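Local coordinates for sister chromatid cohesion protein (Chaetomium thermophilum, PDB 5T8V) that probably loads the cohesin ring onto chromatin, the fragment here being the C-terminal, HEAT-repeat part of the Scc2 loader, at residues A[173-176]-A[182-185]; A[1206-1211]-A[1276-1281]. One frame throughout, in Å; residues are numbered along the deposited sequence.

Contact 1: residues A[173-176]-A[182-185]; sequences LRNT and LFKA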
ATOM      1  N   LEU A 173     -15.377  39.032  27.197  1.00 39.65           N
ATOM      2  CA  LEU A 173     -16.244  40.079  26.669  1.00 40.66           C
ATOM      3  C   LEU A 173     -15.804  40.486  25.269  1.00 42.85           C
ATOM      4  O   LEU A 173     -14.625  40.768  25.033  1.00 42.39           O
ATOM      5  CB  LEU A 173     -16.232  41.294  27.593  1.00 38.42           C
ATOM      6  CG  LEU A 173     -17.284  42.353  27.262  1.00 39.30           C
ATOM      7  CD1 LEU A 173     -18.666  41.872  27.675  1.00 39.88           C
ATOM      8  CD2 LEU A 173     -16.945  43.676  27.931  1.00 38.90           C
ATOM      9  N   ARG A 174     -16.760  40.532  24.346  1.00 43.30           N
ATOM     10  CA  ARG A 174     -16.511  40.905  22.963  1.00 45.32           C
ATOM     11  C   ARG A 174     -17.343  42.126  22.596  1.00 48.00           C
ATOM     12  O   ARG A 174     -18.172  42.605  23.374  1.00 47.34           O
ATOM     13  CB  ARG A 174     -16.829  39.742  22.017  1.00 46.74           C
ATOM     14  CG  ARG A 174     -15.975  38.507  22.252  1.00 46.25           C
ATOM     15  CD  ARG A 174     -14.512  38.759  21.910  1.00 45.64           C
ATOM     16  NE  ARG A 174     -13.679  37.590  22.183  1.00 44.73           N
ATOM     17  CZ  ARG A 174     -13.110  37.325  23.356  1.00 41.84           C
ATOM     18  NH1 ARG A 174     -13.272  38.144  24.386  1.00 39.07           N
ATOM     19  NH2 ARG A 174     -12.373  36.230  23.499  1.00 41.93           N
ATOM     20  N   ASN A 175     -17.107  42.629  21.387  1.00 50.58           N
ATOM     21  CA  ASN A 175     -17.769  43.840  20.906  1.00 53.45           C
ATOM     22  C   ASN A 175     -18.994  43.456  20.077  1.00 58.24           C
ATOM     23  O   ASN A 175     -19.076  43.685  18.869  1.00 60.42           O
ATOM     24  CB  ASN A 175     -16.786  44.690  20.106  1.00 53.68           C
ATOM     25  CG  ASN A 175     -17.232  46.130  19.981  1.00 53.94           C
ATOM     26  OD1 ASN A 175     -18.426  46.420  19.918  1.00 55.07           O
ATOM     27  ND2 ASN A 175     -16.268  47.044  19.950  1.00 53.00           N
ATOM     28  N   THR A 176     -19.960  42.855  20.766  1.00 62.92           N
ATOM     29  CA  THR A 176     -21.209  42.420  20.162  1.00 66.84           C
ATOM     30  C   THR A 176     -22.289  43.470  20.390  1.00 69.87           C
ATOM     31  O   THR A 176     -22.265  44.208  21.378  1.00 68.51           O
ATOM     32  CB  THR A 176     -21.658  41.078  20.748  1.00 66.47           C
ATOM     33  OG1 THR A 176     -20.571  40.147  20.696  1.00 65.25           O
ATOM     34  CG2 THR A 176     -22.840  40.507  19.970  1.00 69.65           C
ATOM     35  N   LEU A 182     -21.121  48.057  27.032  1.00 47.44           N
ATOM     36  CA  LEU A 182     -20.221  47.691  28.121  1.00 43.22           C
ATOM     37  C   LEU A 182     -18.783  47.570  27.628  1.00 39.77           C
ATOM     38  O   LEU A 182     -17.848  48.048  28.286  1.00 37.05           O
ATOM     39  CB  LEU A 182     -20.683  46.381  28.759  1.00 43.22           C
ATOM     40  CG  LEU A 182     -19.761  45.780  29.822  1.00 41.58           C
ATOM     41  CD1 LEU A 182     -19.454  46.790  30.917  1.00 40.90           C
ATOM     42  CD2 LEU A 182     -20.387  44.527  30.413  1.00 41.90           C
ATOM     43  N   PHE A 183     -18.589  46.933  26.471  1.00 35.12           N
ATOM     44  CA  PHE A 183     -17.246  46.787  25.920  1.00 34.46           C
ATOM     45  C   PHE A 183     -16.570  48.142  25.767  1.00 34.58           C
ATOM     46  O   PHE A 183     -15.440  48.342  26.226  1.00 33.13           O
ATOM     47  CB  PHE A 183     -17.304  46.061  24.573  1.00 36.16           C
ATOM     48  CG  PHE A 183     -15.960  45.871  23.928  1.00 35.87           C
ATOM     49  CD1 PHE A 183     -15.355  46.904  23.232  1.00 36.78           C
ATOM     50  CD2 PHE A 183     -15.305  44.655  24.011  1.00 34.93           C
ATOM     51  CE1 PHE A 183     -14.121  46.733  22.640  1.00 36.78           C
ATOM     52  CE2 PHE A 183     -14.068  44.477  23.417  1.00 34.89           C
ATOM     53  CZ  PHE A 183     -13.477  45.518  22.731  1.00 35.84           C
ATOM     54  N   LYS A 184     -17.249  49.093  25.123  1.00 51.55           N
ATOM     55  CA  LYS A 184     -16.621  50.393  24.908  1.00 54.06           C
ATOM     56  C   LYS A 184     -16.453  51.154  26.217  1.00 49.97           C
ATOM     57  O   LYS A 184     -15.488  51.915  26.377  1.00 49.60           O
ATOM     58  CB  LYS A 184     -17.436  51.199  23.896  1.00 59.81           C
ATOM     59  CG  LYS A 184     -17.777  50.386  22.652  1.00 64.52           C
ATOM     60  CD  LYS A 184     -18.042  51.245  21.427  1.00 67.77           C
ATOM     61  CE  LYS A 184     -18.310  50.365  20.213  1.00 70.25           C
ATOM     62  NZ  LYS A 184     -18.688  51.137  18.997  1.00 73.56           N
ATOM     63  N   ALA A 185     -17.358  50.938  27.173  1.00 35.01           N
ATOM     64  CA  ALA A 185     -17.240  51.585  28.476  1.00 33.82           C
ATOM     65  C   ALA A 185     -15.966  51.150  29.196  1.00 31.65           C
ATOM     66  O   ALA A 185     -15.173  51.990  29.637  1.00 31.19           O
ATOM     67  CB  ALA A 185     -18.474  51.271  29.320  1.00 33.88           C
TER

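Contact 2: residues A[1206-1211]-A[1276-1281]; sequences SIFAYQ and SRFIIE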
ATOM      1  N   SER A1206     -18.555 -38.096 -19.454  1.00 40.91           N
ATOM      2  CA  SER A1206     -17.490 -37.810 -20.409  1.00 41.16           C
ATOM      3  C   SER A1206     -16.315 -37.121 -19.730  1.00 40.69           C
ATOM      4  O   SER A1206     -15.155 -37.479 -19.958  1.00 41.15           O
ATOM      5  CB  SER A1206     -18.030 -36.948 -21.551  1.00 40.97           C
ATOM      6  OG  SER A1206     -17.001 -36.612 -22.463  1.00 41.23           O
ATOM      7  N   ILE A1207     -16.594 -36.119 -18.894  1.00 40.16           N
ATOM      8  CA  ILE A1207     -15.517 -35.422 -18.198  1.00 40.15           C
ATOM      9  C   ILE A1207     -14.740 -36.393 -17.322  1.00 40.59           C
ATOM     10  O   ILE A1207     -13.505 -36.344 -17.261  1.00 41.05           O
ATOM     11  CB  ILE A1207     -16.080 -34.243 -17.380  1.00 39.83           C
ATOM     12  CG1 ILE A1207     -16.656 -33.180 -18.321  1.00 39.75           C
ATOM     13  CG2 ILE A1207     -14.988 -33.631 -16.495  1.00 40.16           C
ATOM     14  CD1 ILE A1207     -17.385 -32.054 -17.615  1.00 39.74           C
ATOM     15  N   PHE A1208     -15.445 -37.294 -16.633  1.00 43.29           N
ATOM     16  CA  PHE A1208     -14.758 -38.261 -15.782  1.00 44.07           C
ATOM     17  C   PHE A1208     -13.873 -39.187 -16.608  1.00 45.54           C
ATOM     18  O   PHE A1208     -12.694 -39.381 -16.291  1.00 45.64           O
ATOM     19  CB  PHE A1208     -15.770 -39.071 -14.971  1.00 44.32           C
ATOM     20  CG  PHE A1208     -15.153 -40.216 -14.218  1.00 45.32           C
ATOM     21  CD1 PHE A1208     -14.273 -39.981 -13.176  1.00 45.05           C
ATOM     22  CD2 PHE A1208     -15.448 -41.525 -14.558  1.00 47.26           C
ATOM     23  CE1 PHE A1208     -13.700 -41.030 -12.485  1.00 46.61           C
ATOM     24  CE2 PHE A1208     -14.878 -42.579 -13.869  1.00 48.73           C
ATOM     25  CZ  PHE A1208     -14.003 -42.330 -12.832  1.00 48.40           C
ATOM     26  N   ALA A1209     -14.427 -39.775 -17.671  1.00 55.72           N
ATOM     27  CA  ALA A1209     -13.634 -40.662 -18.519  1.00 55.93           C
ATOM     28  C   ALA A1209     -12.421 -39.937 -19.088  1.00 55.14           C
ATOM     29  O   ALA A1209     -11.344 -40.527 -19.229  1.00 55.85           O
ATOM     30  CB  ALA A1209     -14.500 -41.224 -19.645  1.00 55.98           C
ATOM     31  N   TYR A1210     -12.577 -38.654 -19.412  1.00 47.81           N
ATOM     32  CA  TYR A1210     -11.469 -37.878 -19.957  1.00 48.32           C
ATOM     33  C   TYR A1210     -10.384 -37.666 -18.909  1.00 48.03           C
ATOM     34  O   TYR A1210      -9.194 -37.849 -19.187  1.00 47.69           O
ATOM     35  CB  TYR A1210     -11.994 -36.541 -20.479  1.00 46.92           C
ATOM     36  CG  TYR A1210     -10.962 -35.675 -21.167  1.00 46.64           C
ATOM     37  CD1 TYR A1210     -10.531 -35.964 -22.452  1.00 47.79           C
ATOM     38  CD2 TYR A1210     -10.440 -34.553 -20.538  1.00 46.39           C
ATOM     39  CE1 TYR A1210      -9.595 -35.169 -23.090  1.00 48.60           C
ATOM     40  CE2 TYR A1210      -9.506 -33.752 -21.165  1.00 47.29           C
ATOM     41  CZ  TYR A1210      -9.086 -34.063 -22.441  1.00 48.41           C
ATOM     42  OH  TYR A1210      -8.153 -33.268 -23.072  1.00 49.23           O
ATOM     43  N   GLN A1211     -10.780 -37.284 -17.691  1.00 53.45           N
ATOM     44  CA  GLN A1211      -9.804 -37.098 -16.622  1.00 53.76           C
ATOM     45  C   GLN A1211      -9.106 -38.404 -16.269  1.00 55.04           C
ATOM     46  O   GLN A1211      -7.933 -38.394 -15.875  1.00 55.51           O
ATOM     47  CB  GLN A1211     -10.488 -36.517 -15.384  1.00 52.51           C
ATOM     48  CG  GLN A1211     -11.030 -35.111 -15.576  1.00 51.47           C
ATOM     49  CD  GLN A1211      -9.931 -34.074 -15.683  1.00 51.90           C
ATOM     50  OE1 GLN A1211      -8.910 -34.164 -15.004  1.00 52.86           O
ATOM     51  NE2 GLN A1211     -10.133 -33.084 -16.546  1.00 51.20           N
ATOM     52  N   SER A1276     -18.192 -41.961  -8.429  1.00 68.34           N
ATOM     53  CA  SER A1276     -18.847 -41.308  -7.301  1.00 68.38           C
ATOM     54  C   SER A1276     -17.881 -40.390  -6.565  1.00 66.73           C
ATOM     55  O   SER A1276     -18.190 -39.224  -6.301  1.00 66.73           O
ATOM     56  CB  SER A1276     -19.419 -42.361  -6.351  1.00 70.83           C
ATOM     57  OG  SER A1276     -20.411 -43.143  -6.995  1.00 73.06           O
ATOM     58  N   ARG A1277     -16.697 -40.905  -6.223  1.00 56.79           N
ATOM     59  CA  ARG A1277     -15.674 -40.066  -5.610  1.00 55.73           C
ATOM     60  C   ARG A1277     -15.394 -38.841  -6.470  1.00 53.24           C
ATOM     61  O   ARG A1277     -15.323 -37.710  -5.968  1.00 52.27           O
ATOM     62  CB  ARG A1277     -14.393 -40.874  -5.402  1.00 57.42           C
ATOM     63  CG  ARG A1277     -13.264 -40.074  -4.770  1.00 58.19           C
ATOM     64  CD  ARG A1277     -11.993 -40.891  -4.652  1.00 59.87           C
ATOM     65  NE  ARG A1277     -11.035 -40.259  -3.750  1.00 61.50           N
ATOM     66  CZ  ARG A1277      -9.891 -40.813  -3.361  1.00 64.14           C
ATOM     67  NH1 ARG A1277      -9.548 -42.020  -3.793  1.00 65.51           N
ATOM     68  NH2 ARG A1277      -9.090 -40.158  -2.531  1.00 65.41           N
ATOM     69  N   PHE A1278     -15.233 -39.052  -7.779  1.00 58.05           N
ATOM     70  CA  PHE A1278     -14.928 -37.940  -8.670  1.00 57.47           C
ATOM     71  C   PHE A1278     -15.961 -36.829  -8.547  1.00 57.36           C
ATOM     72  O   PHE A1278     -15.605 -35.645  -8.533  1.00 58.05           O
ATOM     73  CB  PHE A1278     -14.842 -38.421 -10.119  1.00 57.38           C
ATOM     74  CG  PHE A1278     -14.806 -37.300 -11.122  1.00 56.47           C
ATOM     75  CD1 PHE A1278     -13.644 -36.581 -11.335  1.00 56.80           C
ATOM     76  CD2 PHE A1278     -15.936 -36.961 -11.846  1.00 56.07           C
ATOM     77  CE1 PHE A1278     -13.609 -35.546 -12.251  1.00 56.79           C
ATOM     78  CE2 PHE A1278     -15.909 -35.931 -12.761  1.00 55.82           C
ATOM     79  CZ  PHE A1278     -14.744 -35.222 -12.965  1.00 56.33           C
ATOM     80  N   ILE A1279     -17.248 -37.181  -8.448  1.00 50.99           N
ATOM     81  CA  ILE A1279     -18.293 -36.158  -8.477  1.00 51.11           C
ATOM     82  C   ILE A1279     -18.752 -35.728  -7.088  1.00 50.57           C
ATOM     83  O   ILE A1279     -19.587 -34.820  -6.989  1.00 50.78           O
ATOM     84  CB  ILE A1279     -19.505 -36.599  -9.326  1.00 52.09           C
ATOM     85  CG1 ILE A1279     -20.183 -37.840  -8.744  1.00 52.79           C
ATOM     86  CG2 ILE A1279     -19.068 -36.850 -10.764  1.00 52.47           C
ATOM     87  CD1 ILE A1279     -21.459 -38.220  -9.486  1.00 53.36           C
ATOM     88  N   ILE A1280     -18.241 -36.334  -6.017  1.00 57.65           N
ATOM     89  CA  ILE A1280     -18.462 -35.769  -4.684  1.00 58.31           C
ATOM     90  C   ILE A1280     -17.334 -34.814  -4.311  1.00 58.39           C
ATOM     91  O   ILE A1280     -17.571 -33.772  -3.688  1.00 58.43           O
ATOM     92  CB  ILE A1280     -18.635 -36.880  -3.622  1.00 59.10           C
ATOM     93  CG1 ILE A1280     -17.351 -37.693  -3.449  1.00 59.87           C
ATOM     94  CG2 ILE A1280     -19.806 -37.786  -3.969  1.00 59.04           C
ATOM     95  CD1 ILE A1280     -16.531 -37.278  -2.244  1.00 60.69           C
ATOM     96  N   GLU A1281     -16.100 -35.145  -4.704  1.00 54.39           N
ATOM     97  CA  GLU A1281     -14.999 -34.211  -4.506  1.00 54.79           C
ATOM     98  C   GLU A1281     -15.257 -32.894  -5.228  1.00 54.62           C
ATOM     99  O   GLU A1281     -14.722 -31.853  -4.829  1.00 54.85           O
ATOM    100  CB  GLU A1281     -13.690 -34.841  -4.978  1.00 54.60           C
ATOM    101  CG  GLU A1281     -13.211 -35.991  -4.110  1.00 55.63           C
ATOM    102  CD  GLU A1281     -12.000 -36.699  -4.691  1.00 57.01           C
ATOM    103  OE1 GLU A1281     -11.996 -36.974  -5.908  1.00 55.97           O
ATOM    104  OE2 GLU A1281     -11.051 -36.976  -3.930  1.00 59.15           O
TER

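Contact 1: residues A[173-176]-A[182-185]
Phe-183 of helix 180-187 lies with one ring face against the loop 173-176 that precedes its helix, and Asn-175 supplies the cover. The CB of Asn-175 sits 4.0 Å from the centroid of the Phe-183 ring, only 5° off the ring normal, a CH-pi contact over the centre. With its CG anti to the backbone N (chi1 -161°), Asn-175 carries its amide on across the same face toward the CD1 side, where ND2 comes within 3.4 Å of Phe-183 CD1; amide and ring planes are 32° apart. A short polar side chain suits this partly open place, since its methylene meets the ring while its amide stays near the surface. In place of Phe-183, an alanine would probably open a gap beneath Asn-175 and leave that side chain without the surface it rests on.

Apolar packing is the work of Leu-173. Its CD2 lies 3.7 Å from Phe-183 CA and 4.0 Å from Leu-182 CG, so a branched, buried leucine fills the angle between loop and helix.

The loop backbone also meets the ring: Arg-174 C lies obliquely, 3.5 Å from Phe-183 CD2, and Leu-173 O is at the ring edge, near its plane. The Arg-174 side chain starts away from the helix; its NH1 binds Leu-173 O at 3.0 Å from above the carbonyl plane and also Ala-171 O, while NH2 holds Glu-235 O. Lys-184 NZ makes a salt bridge with Glu-180 within the helix.

Asn-175 centres an inverse gamma turn in a short interhelical linker on which the following helix packs back, in the N-terminal part of this largely helical fragment.

Contact 2: residues A[1206-1211]-A[1276-1281]
Helices 1206-1211 and 1276-1281 cross steeply, their N-to-C directions 108° apart and their axes 10.7 Å apart at closest approach, with Phe-1208 facing Phe-1278 in the backbone register. This is helix-on-helix packing inside the region assigned to the Sister chromatid cohesion C-terminus family, in an all-helical, HEAT-repeat protein, and all four residues that touch are buried.

Phe-1278 carries most of the contact. Its CG stands anti to the backbone N (chi1 168°), which sends the ring out toward the other helix, and a large flat side chain suits axes so far apart, spanning a distance that a small one could not. One ring face receives the backbone of Phe-1208, whose CA lies above it, offset toward the rim. The CB of Phe-1208 adds an off-centre CH-pi contact, 4.2 Å from the Phe-1278 centroid.

The two phenylalanine side chains slide past each other in opposite directions, and their rings meet obliquely, with centroids 5.2 Å apart and planes at 48°. Phe-1208 presents CD1, with CE1 beside it, to CB and CG of Phe-1278. It also meets the ring of Tyr-1275, so three aromatic rings gather here.

Gln-1211 suits a buried border because it joins both kinds of neighbour: its aliphatic CG approaches Phe-1278 CE1 at 4.2 Å, while its amide is satisfied beyond the pair, NE2 by Thr-1171 O and OE1 by Lys-1229 NZ. Ile-1207 reaches the far end of the Phe-1278 ring by its short branch; the methyl CG2 rests 3.9 Å from Phe-1278 CZ.

From the N terminus, the chain first meets contact 1, which closes a very short stretch as the chain leaves helix 149-172 and enters helix 180-187: five residues lie between its two segments, two of them already in helix 180-187. The chain then runs on through a long succession of helices before contact 2 opens. Contact 2 joins helix 1200-1213 to helix 1271-1284, with 64 residues between its two segments, which include helices 1231-1240 and 1243-1254. The two neither nest nor cross: they follow in series, with centres about 91 Å apart and on opposite sides of the chain's centre. Contact 1 is local, in the N-terminal part of this fragment, and contact 2 joins helices near its C-terminal end.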